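Local coordinates for protein alpha-14 giardin (Giardia lamblia, PDB 3CHJ) that binds calcium and, in a calcium-dependent manner, phospholipids, and may serve as a calcium-regulated structural element linking the lipid bilayer to the underlying axoneme, at residues A[20-25]-A[30-35]; A[61-66]-A[73-78]; A[103-108]-A[233-238]; A[149-154]-A[192-197]. One frame throughout, in Å; residues are numbered along the deposited sequence.

Contact 1: A[20-25]-A[30-35]; sequences VEACQD and LDLIEI
Leu32 and Cys23 both set their first side-chain bond beside the backbone N and opposite the carbonyl carbon (chi1 -59° and -68°), and this brings their outer atoms together between two helices. An extended second torsion of Leu32 carries its two methyls onward, each to a different neighbour. CD2 of Leu32 lies against CB of Ala22 at 3.9 Å, and the branch carbon CG of Leu32 is just as near to that methyl. The other methyl, Leu32 CD1, turns to the sulfur of Cys23, with 4.1 Å between CD1 and SG. Ala22, whose CB points toward the opposite helix, also meets the aliphatic CB of Asp31 at 3.9 Å, so one small side chain sits against two successive residues.

The contact is apolar throughout. The carboxylate of Asp31 takes no part in it; the side chain touches Lys18, and its OD2 lies 6.6 Å from OE1 of Glu21, a separation at which any repulsion between like charges is probably mild. Cys23 also packs on Phe62 and Leu67, while the carbonyl oxygen of Ala22 accepts a hydrogen bond from Arg29 in the connecting turn.

The short segments 20-24 and 31-35 run nearly antiparallel, their axes 150° apart in direction and 9.8 Å apart at closest approach. Joined by a brief non-helical turn, they form a helical hairpin closed by small and branched residues, a basic unit of the all-helical annexin fold.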
loop_
_atom_site.group_PDB
_atom_site.type_symbol
_atom_site.label_atom_id
_atom_site.label_comp_id
_atom_site.label_asym_id
_atom_site.label_seq_id
_atom_site.Cartn_x
_atom_site.Cartn_y
_atom_site.Cartn_z
ATOM N N VAL A 20 5.369 -24.890 -11.998
ATOM C CA VAL A 20 6.446 -25.873 -11.879
ATOM C C VAL A 20 7.599 -25.579 -12.854
ATOM O O VAL A 20 8.746 -25.456 -12.449
ATOM C CB VAL A 20 5.902 -27.299 -12.100
ATOM C CG1 VAL A 20 7.052 -28.295 -12.243
ATOM C CG2 VAL A 20 5.007 -27.690 -10.940
ATOM N N GLU A 21 7.278 -25.423 -14.128
ATOM C CA GLU A 21 8.307 -25.199 -15.136
ATOM C C GLU A 21 9.062 -23.888 -14.928
ATOM O O GLU A 21 10.269 -23.807 -15.157
ATOM C CB GLU A 21 7.699 -25.300 -16.530
ATOM C CG GLU A 21 7.257 -26.743 -16.851
ATOM C CD GLU A 21 6.654 -26.910 -18.229
ATOM O OE1 GLU A 21 6.723 -25.965 -19.050
ATOM O OE2 GLU A 21 6.113 -28.007 -18.505
ATOM N N ALA A 22 8.350 -22.871 -14.455
ATOM C CA ALA A 22 8.955 -21.573 -14.192
ATOM C C ALA A 22 10.069 -21.635 -13.159
ATOM O O ALA A 22 11.017 -20.864 -13.219
ATOM C CB ALA A 22 7.876 -20.565 -13.756
ATOM N N CYS A 23 9.936 -22.555 -12.204
ATOM C CA CYS A 23 10.904 -22.693 -11.119
ATOM C C CYS A 23 12.051 -23.647 -11.454
ATOM O O CYS A 23 13.082 -23.656 -10.766
ATOM C CB CYS A 23 10.191 -23.199 -9.878
ATOM S SG CYS A 23 9.042 -21.982 -9.172
ATOM N N GLN A 24 11.850 -24.435 -12.502
ATOM C CA GLN A 24 12.816 -25.455 -12.948
ATOM C C GLN A 24 13.716 -24.947 -14.079
ATOM O O GLN A 24 14.747 -25.565 -14.414
ATOM C CB GLN A 24 12.066 -26.711 -13.396
ATOM C CG GLN A 24 11.467 -27.533 -12.241
ATOM C CD GLN A 24 10.624 -28.716 -12.708
ATOM O OE1 GLN A 24 10.216 -28.796 -13.870
ATOM N NE2 GLN A 24 10.335 -29.628 -11.788
ATOM N N ASP A 25 13.317 -23.828 -14.674
ATOM C CA ASP A 25 14.080 -23.189 -15.744
ATOM C C ASP A 25 14.182 -21.690 -15.473
ATOM O O ASP A 25 13.193 -20.952 -15.616
ATOM C CB ASP A 25 13.425 -23.473 -17.108
ATOM C CG ASP A 25 14.187 -22.862 -18.280
ATOM O OD1 ASP A 25 15.220 -22.192 -18.066
ATOM O OD2 ASP A 25 13.737 -23.047 -19.432
ATOM N N LEU A 30 9.931 -15.444 -14.858
ATOM C CA LEU A 30 8.921 -14.376 -14.914
ATOM C C LEU A 30 7.525 -14.871 -15.291
ATOM O O LEU A 30 6.541 -14.121 -15.195
ATOM C CB LEU A 30 9.371 -13.210 -15.796
ATOM C CG LEU A 30 10.548 -12.399 -15.252
ATOM C CD1 LEU A 30 11.043 -11.432 -16.328
ATOM C CD2 LEU A 30 10.236 -11.639 -13.929
ATOM N N ASP A 31 7.409 -16.140 -15.693
ATOM C CA ASP A 31 6.090 -16.711 -15.874
ATOM C C ASP A 31 5.268 -16.627 -14.590
ATOM O O ASP A 31 4.046 -16.532 -14.639
ATOM C CB ASP A 31 6.162 -18.164 -16.358
ATOM C CG ASP A 31 6.613 -18.278 -17.814
ATOM O OD1 ASP A 31 6.649 -17.260 -18.537
ATOM O OD2 ASP A 31 6.932 -19.410 -18.233
ATOM N N LEU A 32 5.940 -16.692 -13.443
ATOM C CA LEU A 32 5.236 -16.551 -12.173
ATOM C C LEU A 32 4.548 -15.201 -12.078
ATOM O O LEU A 32 3.475 -15.106 -11.481
ATOM C CB LEU A 32 6.186 -16.720 -10.979
ATOM C CG LEU A 32 6.915 -18.075 -10.905
ATOM C CD1 LEU A 32 7.929 -18.055 -9.784
ATOM C CD2 LEU A 32 5.911 -19.210 -10.723
ATOM N N ILE A 33 5.192 -14.178 -12.642
ATOM C CA ILE A 33 4.674 -12.809 -12.624
ATOM C C ILE A 33 3.616 -12.609 -13.704
ATOM O O ILE A 33 2.578 -11.980 -13.459
ATOM C CB ILE A 33 5.815 -11.787 -12.780
ATOM C CG1 ILE A 33 6.849 -11.933 -11.654
ATOM C CG2 ILE A 33 5.263 -10.376 -12.844
ATOM C CD1 ILE A 33 6.300 -11.788 -10.210
ATOM N N GLU A 34 3.857 -13.174 -14.894
ATOM C CA GLU A 34 2.833 -13.176 -15.941
ATOM C C GLU A 34 1.527 -13.810 -15.463
ATOM O O GLU A 34 0.429 -13.274 -15.691
ATOM C CB GLU A 34 3.364 -13.820 -17.231
ATOM C CG GLU A 34 4.522 -13.030 -17.869
ATOM C CD GLU A 34 4.109 -11.677 -18.494
ATOM O OE1 GLU A 34 4.890 -11.159 -19.329
ATOM O OE2 GLU A 34 3.043 -11.112 -18.155
ATOM N N ILE A 35 1.636 -14.927 -14.746
ATOM C CA ILE A 35 0.466 -15.585 -14.200
ATOM C C ILE A 35 -0.271 -14.623 -13.227
ATOM O O ILE A 35 -1.486 -14.467 -13.282
ATOM C CB ILE A 35 0.865 -16.926 -13.535
ATOM C CG1 ILE A 35 1.247 -17.957 -14.612
ATOM C CG2 ILE A 35 -0.249 -17.490 -12.710
ATOM C CD1 ILE A 35 2.007 -19.189 -14.056
#

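Contact 2: A[61-66]-A[73-78]; sequences AFLKKH and SLVLML
Leu63 reaches across from helix 59-64 to Val75 and Leu76 of helix 69-78, joining two consecutive helices of the all-helical annexin fold. The apolar part rests on one methyl: Leu63 CD1 lies 3.7 Å from CD2 of Leu76 and 3.9 Å from CG1 of Val75. The two leucine side chains slide past one another in opposite directions, whereas the valine is met at a slant. Val75 turns CG1 opposite its backbone N (chi1 170°), and it is this methyl that meets the leucine. The base of Leu76 points to the side of the facing segment, and its branched end makes the approach.

No polar bond crosses the contact. In segment 61-66 the carbonyl oxygen of Phe62 is held by two donors that come from opposite faces of its plane, the backbone N of Lys65 and the imidazole ND1 of His66. The side-chain bond is the shorter, 3.1 Å from His66 ND1 to Phe62 O, with an N-H...O angle of 150°. Ser73 OG bonds to the carbonyl oxygen of Lys69.

The imidazole also lies over the phenyl ring: ND1 of His66 sits 3.9 Å above the plane of the Phe62 ring, displaced toward its rim.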
loop_
_atom_site.group_PDB
_atom_site.type_symbol
_atom_site.label_atom_id
_atom_site.label_comp_id
_atom_site.label_asym_id
_atom_site.label_seq_id
_atom_site.Cartn_x
_atom_site.Cartn_y
_atom_site.Cartn_z
ATOM N N ALA A 61 6.879 -24.300 -0.014
ATOM C CA ALA A 61 8.027 -25.210 0.096
ATOM C C ALA A 61 8.752 -25.388 -1.235
ATOM O O ALA A 61 9.988 -25.465 -1.273
ATOM C CB ALA A 61 7.582 -26.566 0.634
ATOM N N PHE A 62 7.983 -25.454 -2.322
ATOM C CA PHE A 62 8.539 -25.582 -3.672
ATOM C C PHE A 62 9.288 -24.323 -4.103
ATOM O O PHE A 62 10.402 -24.399 -4.649
ATOM C CB PHE A 62 7.425 -25.883 -4.661
ATOM C CG PHE A 62 7.884 -26.030 -6.073
ATOM C CD1 PHE A 62 8.656 -27.120 -6.462
ATOM C CD2 PHE A 62 7.507 -25.095 -7.035
ATOM C CE1 PHE A 62 9.063 -27.262 -7.804
ATOM C CE2 PHE A 62 7.904 -25.223 -8.357
ATOM C CZ PHE A 62 8.689 -26.309 -8.749
ATOM N N LEU A 63 8.673 -23.167 -3.879
ATOM C CA LEU A 63 9.321 -21.908 -4.211
ATOM C C LEU A 63 10.635 -21.732 -3.462
ATOM O O LEU A 63 11.602 -21.239 -4.035
ATOM C CB LEU A 63 8.395 -20.721 -3.925
ATOM C CG LEU A 63 7.113 -20.653 -4.753
ATOM C CD1 LEU A 63 6.329 -19.411 -4.348
ATOM C CD2 LEU A 63 7.397 -20.671 -6.261
ATOM N N LYS A 64 10.662 -22.138 -2.195
ATOM C CA LYS A 64 11.842 -21.935 -1.352
ATOM C C LYS A 64 13.112 -22.579 -1.945
ATOM O O LYS A 64 14.230 -22.064 -1.764
ATOM C CB LYS A 64 11.556 -22.461 0.058
ATOM C CG LYS A 64 12.592 -22.075 1.062
ATOM C CD LYS A 64 12.307 -22.645 2.429
ATOM C CE LYS A 64 13.374 -22.174 3.402
ATOM N NZ LYS A 64 13.241 -22.801 4.753
ATOM N N LYS A 65 12.917 -23.657 -2.694
ATOM C CA LYS A 65 14.022 -24.438 -3.256
ATOM C C LYS A 65 14.636 -23.755 -4.468
ATOM O O LYS A 65 15.761 -24.091 -4.896
ATOM C CB LYS A 65 13.522 -25.823 -3.678
ATOM C CG LYS A 65 12.966 -26.677 -2.549
ATOM C CD LYS A 65 12.651 -28.086 -3.029
ATOM C CE LYS A 65 12.143 -28.974 -1.890
ATOM N NZ LYS A 65 10.656 -28.840 -1.630
ATOM N N HIS A 66 13.886 -22.817 -5.041
ATOM C CA HIS A 66 14.208 -22.270 -6.354
ATOM C C HIS A 66 14.353 -20.752 -6.411
ATOM O O HIS A 66 14.978 -20.215 -7.337
ATOM C CB HIS A 66 13.173 -22.738 -7.380
ATOM C CG HIS A 66 13.173 -24.215 -7.596
ATOM N ND1 HIS A 66 12.181 -25.042 -7.114
ATOM C CD2 HIS A 66 14.065 -25.017 -8.224
ATOM C CE1 HIS A 66 12.453 -26.292 -7.453
ATOM N NE2 HIS A 66 13.585 -26.301 -8.131
ATOM N N SER A 73 8.734 -14.284 -1.480
ATOM C CA SER A 73 7.795 -13.520 -0.657
ATOM C C SER A 73 6.842 -12.733 -1.543
ATOM O O SER A 73 5.621 -12.722 -1.321
ATOM C CB SER A 73 8.560 -12.600 0.261
ATOM O OG SER A 73 9.239 -13.403 1.228
ATOM N N LEU A 74 7.396 -12.115 -2.572
ATOM C CA LEU A 74 6.589 -11.371 -3.525
ATOM C C LEU A 74 5.550 -12.252 -4.199
ATOM O O LEU A 74 4.356 -11.925 -4.186
ATOM C CB LEU A 74 7.501 -10.717 -4.580
ATOM C CG LEU A 74 6.804 -9.992 -5.736
ATOM C CD1 LEU A 74 6.020 -8.764 -5.175
ATOM C CD2 LEU A 74 7.855 -9.568 -6.730
ATOM N N VAL A 75 5.993 -13.375 -4.775
ATOM C CA VAL A 75 5.067 -14.283 -5.469
ATOM C C VAL A 75 3.941 -14.753 -4.544
ATOM O O VAL A 75 2.770 -14.766 -4.930
ATOM C CB VAL A 75 5.835 -15.488 -6.092
ATOM C CG1 VAL A 75 4.888 -16.557 -6.596
ATOM C CG2 VAL A 75 6.725 -14.993 -7.229
ATOM N N LEU A 76 4.279 -15.143 -3.316
ATOM C CA LEU A 76 3.235 -15.602 -2.376
ATOM C C LEU A 76 2.209 -14.506 -2.095
ATOM O O LEU A 76 1.014 -14.801 -1.983
ATOM C CB LEU A 76 3.854 -16.124 -1.085
ATOM C CG LEU A 76 4.641 -17.423 -1.295
ATOM C CD1 LEU A 76 5.409 -17.795 -0.026
ATOM C CD2 LEU A 76 3.765 -18.581 -1.757
ATOM N N MET A 77 2.661 -13.255 -2.038
ATOM C CA MET A 77 1.745 -12.130 -1.793
ATOM C C MET A 77 0.798 -11.954 -2.973
ATOM O O MET A 77 -0.350 -11.508 -2.805
ATOM C CB MET A 77 2.517 -10.832 -1.582
ATOM C CG MET A 77 3.279 -10.715 -0.268
ATOM S SD MET A 77 3.836 -8.986 -0.111
ATOM C CE MET A 77 5.038 -9.114 1.237
ATOM N N LEU A 78 1.279 -12.287 -4.162
ATOM C CA LEU A 78 0.502 -12.036 -5.380
ATOM C C LEU A 78 -0.618 -13.026 -5.550
ATOM O O LEU A 78 -1.617 -12.709 -6.215
ATOM C CB LEU A 78 1.402 -12.074 -6.619
ATOM C CG LEU A 78 2.499 -11.015 -6.694
ATOM C CD1 LEU A 78 3.420 -11.334 -7.870
ATOM C CD2 LEU A 78 1.899 -9.598 -6.816
#

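Contact 3: A[103-108]-A[233-238]; sequences CLVDVL and FKLAHD
A purely van der Waals contact near the centre of the molecule joins helix 101-108 to helix 227-241, with Leu235 inserted against the backbone of Val105 and Asp106. Leu235 CD2, the touching methyl, lies 3.9 Å from the carbonyl oxygen of Val105 and 4.0 Å from CA of Asp106, while Val105 CG1 stands farther from it, at 4.3 Å. CG of Leu235 is turned opposite its backbone N (chi1 -178°), which extends the side chain toward the facing helix. Asp106 crosses it at about a right angle, and its OD1 is 4.2 Å from the same methyl.

The carboxylate of Asp106 has its polar partners outside the two segments. Tyr231 OH hydrogen-bonds to OD1, and OD2 forms salt bridges with Arg264 and Arg267, which belong to the fourth annexin repeat. Farther along the second helix His237 ND1 bonds to Asp238 OD1 at 2.9 Å, in the plane of the imidazole and on the anti side of the carboxylate, and the same OD1 pairs with Arg218.

The buried acid beside an apolar seam, matched by two arginines, is consistent with the hydrophilic centre between annexin repeats. The nearby positive charge would probably keep Asp106 ionised.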
loop_
_atom_site.group_PDB
_atom_site.type_symbol
_atom_site.label_atom_id
_atom_site.label_comp_id
_atom_site.label_asym_id
_atom_site.label_seq_id
_atom_site.Cartn_x
_atom_site.Cartn_y
_atom_site.Cartn_z
ATOM N N CYS A 103 4.933 -0.718 8.115
ATOM C CA CYS A 103 3.987 -1.606 7.440
ATOM C C CYS A 103 2.552 -1.239 7.770
ATOM O O CYS A 103 1.712 -1.179 6.884
ATOM C CB CYS A 103 4.276 -3.050 7.825
ATOM S SG CYS A 103 3.223 -4.236 6.969
ATOM N N LEU A 104 2.282 -0.961 9.045
ATOM C CA LEU A 104 0.931 -0.618 9.489
ATOM C C LEU A 104 0.497 0.682 8.804
ATOM O O LEU A 104 -0.640 0.808 8.388
ATOM C CB LEU A 104 0.910 -0.491 11.020
ATOM C CG LEU A 104 1.157 -1.825 11.740
ATOM C CD1 LEU A 104 1.137 -1.590 13.271
ATOM C CD2 LEU A 104 0.150 -2.871 11.321
ATOM N N VAL A 105 1.408 1.651 8.700
ATOM C CA VAL A 105 1.112 2.898 7.974
ATOM C C VAL A 105 0.827 2.636 6.492
ATOM O O VAL A 105 -0.199 3.089 5.959
ATOM C CB VAL A 105 2.248 3.908 8.184
ATOM C CG1 VAL A 105 2.114 5.155 7.250
ATOM C CG2 VAL A 105 2.254 4.327 9.679
ATOM N N ASP A 106 1.692 1.853 5.853
ATOM C CA ASP A 106 1.543 1.576 4.423
ATOM C C ASP A 106 0.208 0.921 4.127
ATOM O O ASP A 106 -0.413 1.206 3.091
ATOM C CB ASP A 106 2.631 0.617 3.942
ATOM C CG ASP A 106 4.000 1.273 3.816
ATOM O OD1 ASP A 106 4.132 2.527 3.885
ATOM O OD2 ASP A 106 4.953 0.488 3.620
ATOM N N VAL A 107 -0.216 0.017 5.008
ATOM C CA VAL A 107 -1.440 -0.748 4.766
ATOM C C VAL A 107 -2.661 0.102 5.058
ATOM O O VAL A 107 -3.530 0.295 4.196
ATOM C CB VAL A 107 -1.474 -2.033 5.614
ATOM C CG1 VAL A 107 -2.847 -2.701 5.522
ATOM C CG2 VAL A 107 -0.362 -2.990 5.161
ATOM N N LEU A 108 -2.743 0.626 6.270
ATOM C CA LEU A 108 -3.996 1.231 6.714
ATOM C C LEU A 108 -4.344 2.498 5.961
ATOM O O LEU A 108 -5.534 2.813 5.818
ATOM C CB LEU A 108 -3.972 1.462 8.218
ATOM C CG LEU A 108 -4.093 0.150 8.988
ATOM C CD1 LEU A 108 -3.727 0.339 10.457
ATOM C CD2 LEU A 108 -5.545 -0.401 8.853
ATOM N N PHE A 233 1.289 11.327 6.823
ATOM C CA PHE A 233 0.349 12.356 6.325
ATOM C C PHE A 233 0.520 12.638 4.842
ATOM O O PHE A 233 -0.474 12.931 4.144
ATOM C CB PHE A 233 0.407 13.622 7.183
ATOM C CG PHE A 233 -0.364 13.494 8.461
ATOM C CD1 PHE A 233 -1.676 13.988 8.537
ATOM C CD2 PHE A 233 0.187 12.866 9.567
ATOM C CE1 PHE A 233 -2.432 13.861 9.723
ATOM C CE2 PHE A 233 -0.556 12.731 10.755
ATOM C CZ PHE A 233 -1.858 13.248 10.838
ATOM N N LYS A 234 1.748 12.537 4.335
ATOM C CA LYS A 234 1.947 12.635 2.882
ATOM C C LYS A 234 1.255 11.463 2.174
ATOM O O LYS A 234 0.588 11.651 1.144
ATOM C CB LYS A 234 3.435 12.617 2.536
ATOM C CG LYS A 234 4.177 13.906 2.809
ATOM C CD LYS A 234 5.647 13.710 2.466
ATOM C CE LYS A 234 6.326 15.055 2.441
ATOM N NZ LYS A 234 7.756 14.947 2.010
ATOM N N LEU A 235 1.407 10.262 2.730
ATOM C CA LEU A 235 0.825 9.066 2.121
ATOM C C LEU A 235 -0.707 9.161 2.121
ATOM O O LEU A 235 -1.325 8.882 1.089
ATOM C CB LEU A 235 1.320 7.808 2.844
ATOM C CG LEU A 235 0.787 6.512 2.222
ATOM C CD1 LEU A 235 1.294 6.336 0.806
ATOM C CD2 LEU A 235 1.149 5.307 3.109
ATOM N N ALA A 236 -1.297 9.602 3.236
ATOM C CA ALA A 236 -2.751 9.779 3.342
ATOM C C ALA A 236 -3.203 10.846 2.352
ATOM O O ALA A 236 -4.202 10.664 1.649
ATOM C CB ALA A 236 -3.164 10.164 4.751
ATOM N N HIS A 237 -2.467 11.954 2.295
ATOM C CA HIS A 237 -2.763 12.988 1.293
ATOM C C HIS A 237 -2.847 12.395 -0.112
ATOM O O HIS A 237 -3.832 12.577 -0.832
ATOM C CB HIS A 237 -1.714 14.113 1.296
ATOM C CG HIS A 237 -1.915 15.092 0.178
ATOM N ND1 HIS A 237 -1.524 14.824 -1.117
ATOM C CD2 HIS A 237 -2.519 16.303 0.150
ATOM C CE1 HIS A 237 -1.877 15.837 -1.897
ATOM N NE2 HIS A 237 -2.467 16.752 -1.147
ATOM N N ASP A 238 -1.797 11.686 -0.504
ATOM C CA ASP A 238 -1.688 11.170 -1.850
ATOM C C ASP A 238 -2.741 10.095 -2.127
ATOM O O ASP A 238 -3.316 10.052 -3.222
ATOM C CB ASP A 238 -0.281 10.623 -2.051
ATOM C CG ASP A 238 0.766 11.725 -2.134
ATOM O OD1 ASP A 238 0.418 12.936 -2.093
ATOM O OD2 ASP A 238 1.960 11.389 -2.260
#

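Contact 4: A[149-154]-A[192-197]; sequences INAVAT and IFATYT
The carbonyl oxygen of Asn150 is gripped by two donors of Thr154, one residue before Ala151 begins the packing of helix 144-154 on helix 186-195. Thr154 OG1 bonds to it at 3.0 Å and Thr154 N at 3.2 Å, from opposite faces of the carbonyl plane. The hydroxyl gets there because it is tucked between the threonine's own N and carbonyl carbon (chi1 61°).

Between the helices, which belong to the all-helical annexin fold, the contact is an alanine-on-alanine packing. CB of Ala151 and CB of Ala194 point at each other and approach to 3.5 Å, a tight methyl-to-methyl meeting. Such small residues let the backbones come close: CA of Val152 is 5.4 Å from CA of Ala194. Val152 adds one branch, CG2, which covers the side of Ala194.

Both segments lie at the C-terminal ends of their helices, where two arginines bond to carbonyl oxygens. Arg157, in the loop after helix 144-154, donates to the oxygens of Phe193 and Tyr196, and Arg120 donates to that of Ala153. The chain then leaves helical geometry at Tyr196, and Thr197 is the N-cap of helix 198-211, its OG1 bonding to the backbone N of Asp200.

Ile192, four residues back from Tyr196, covers one face of the tyrosine: its CG2 lies 4.2 Å above the centre of the Tyr196 ring.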
loop_
_atom_site.group_PDB
_atom_site.type_symbol
_atom_site.label_atom_id
_atom_site.label_comp_id
_atom_site.label_asym_id
_atom_site.label_seq_id
_atom_site.Cartn_x
_atom_site.Cartn_y
_atom_site.Cartn_z
ATOM N N ILE A 149 -3.464 6.404 12.088
ATOM C CA ILE A 149 -3.836 5.024 11.732
ATOM C C ILE A 149 -4.872 4.426 12.704
ATOM O O ILE A 149 -5.694 3.629 12.278
ATOM C CB ILE A 149 -2.647 4.073 11.509
ATOM C CG1 ILE A 149 -1.898 3.802 12.830
ATOM C CG2 ILE A 149 -1.748 4.624 10.408
ATOM C CD1 ILE A 149 -0.798 2.711 12.690
ATOM N N ASN A 150 -4.833 4.810 13.987
ATOM C CA ASN A 150 -5.874 4.352 14.915
ATOM C C ASN A 150 -7.244 4.884 14.499
ATOM O O ASN A 150 -8.260 4.147 14.554
ATOM C CB ASN A 150 -5.576 4.806 16.349
ATOM C CG ASN A 150 -4.432 4.046 16.980
ATOM O OD1 ASN A 150 -4.156 2.882 16.632
ATOM N ND2 ASN A 150 -3.760 4.689 17.913
ATOM N N ALA A 151 -7.301 6.152 14.094
ATOM C CA ALA A 151 -8.573 6.731 13.668
ATOM C C ALA A 151 -9.100 6.022 12.419
ATOM O O ALA A 151 -10.309 5.778 12.255
ATOM C CB ALA A 151 -8.423 8.211 13.418
ATOM N N VAL A 152 -8.206 5.741 11.488
ATOM C CA VAL A 152 -8.592 5.037 10.281
ATOM C C VAL A 152 -9.016 3.593 10.585
ATOM O O VAL A 152 -10.026 3.110 10.054
ATOM C CB VAL A 152 -7.440 5.074 9.248
ATOM C CG1 VAL A 152 -7.683 4.111 8.094
ATOM C CG2 VAL A 152 -7.259 6.504 8.757
ATOM N N ALA A 153 -8.253 2.916 11.443
ATOM C CA ALA A 153 -8.543 1.518 11.763
ATOM C C ALA A 153 -9.931 1.316 12.360
ATOM O O ALA A 153 -10.530 0.280 12.120
ATOM C CB ALA A 153 -7.466 0.919 12.684
ATOM N N THR A 154 -10.439 2.294 13.115
ATOM C CA THR A 154 -11.719 2.139 13.825
ATOM C C THR A 154 -12.851 3.031 13.323
ATOM O O THR A 154 -13.992 2.893 13.784
ATOM C CB THR A 154 -11.532 2.392 15.332
ATOM O OG1 THR A 154 -11.057 3.732 15.534
ATOM C CG2 THR A 154 -10.528 1.402 15.912
ATOM N N ILE A 192 -9.469 15.703 9.329
ATOM C CA ILE A 192 -9.369 15.816 7.883
ATOM C C ILE A 192 -8.780 14.540 7.285
ATOM O O ILE A 192 -9.362 13.922 6.382
ATOM C CB ILE A 192 -8.529 17.031 7.481
ATOM C CG1 ILE A 192 -9.247 18.333 7.919
ATOM C CG2 ILE A 192 -8.311 17.027 5.976
ATOM C CD1 ILE A 192 -8.354 19.572 7.862
ATOM N N PHE A 193 -7.625 14.130 7.792
ATOM C CA PHE A 193 -6.915 13.057 7.116
ATOM C C PHE A 193 -7.471 11.671 7.399
ATOM O O PHE A 193 -7.335 10.761 6.551
ATOM C CB PHE A 193 -5.413 13.138 7.405
ATOM C CG PHE A 193 -4.720 14.230 6.631
ATOM C CD1 PHE A 193 -4.870 15.581 6.992
ATOM C CD2 PHE A 193 -3.931 13.919 5.516
ATOM C CE1 PHE A 193 -4.251 16.593 6.246
ATOM C CE2 PHE A 193 -3.314 14.936 4.775
ATOM C CZ PHE A 193 -3.454 16.245 5.136
ATOM N N ALA A 194 -8.144 11.508 8.542
ATOM C CA ALA A 194 -8.728 10.200 8.861
ATOM C C ALA A 194 -10.179 10.033 8.434
ATOM O O ALA A 194 -10.609 8.898 8.189
ATOM C CB ALA A 194 -8.607 9.888 10.347
ATOM N N THR A 195 -10.939 11.138 8.377
ATOM C CA THR A 195 -12.400 11.031 8.194
ATOM C C THR A 195 -12.972 11.664 6.919
ATOM O O THR A 195 -14.154 11.461 6.607
ATOM C CB THR A 195 -13.218 11.517 9.440
ATOM O OG1 THR A 195 -13.338 12.947 9.433
ATOM C CG2 THR A 195 -12.577 11.061 10.745
ATOM N N TYR A 196 -12.159 12.418 6.175
ATOM C CA TYR A 196 -12.679 12.950 4.897
ATOM C C TYR A 196 -12.826 11.848 3.854
ATOM O O TYR A 196 -12.019 10.912 3.777
ATOM C CB TYR A 196 -11.763 14.036 4.327
ATOM C CG TYR A 196 -12.104 15.447 4.749
ATOM C CD1 TYR A 196 -12.446 15.751 6.062
ATOM C CD2 TYR A 196 -12.038 16.503 3.814
ATOM C CE1 TYR A 196 -12.736 17.075 6.443
ATOM C CE2 TYR A 196 -12.333 17.789 4.189
ATOM C CZ TYR A 196 -12.685 18.066 5.500
ATOM O OH TYR A 196 -12.961 19.375 5.841
ATOM N N THR A 197 -13.875 11.950 3.046
ATOM C CA THR A 197 -13.954 11.174 1.825
ATOM C C THR A 197 -12.941 11.648 0.782
ATOM O O THR A 197 -12.429 12.788 0.852
ATOM C CB THR A 197 -15.367 11.266 1.186
ATOM O OG1 THR A 197 -15.633 12.629 0.838
ATOM C CG2 THR A 197 -16.436 10.789 2.168
#

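Overall arrangement
From the N terminus, contact 1 closes first, a short hairpin of helices 12-24 and 31-38, followed in series by contact 2, which ties helix 59-64 to helix 69-78. The two touch: the sulfur of Cys23 packs on Leu63 and Ile33 on Leu78. Contact 3 then opens at 103-108 and is completed only at 233-238, spanning over a hundred residues near the chain's centre. Contact 4 forms entirely within that span, joining helices 144-154 and 186-195, and packs against contact 3 through Val152 and Phe193. Contacts 1 and 4, about 40 Å apart between centres, lie on opposite sides of the chain's centre.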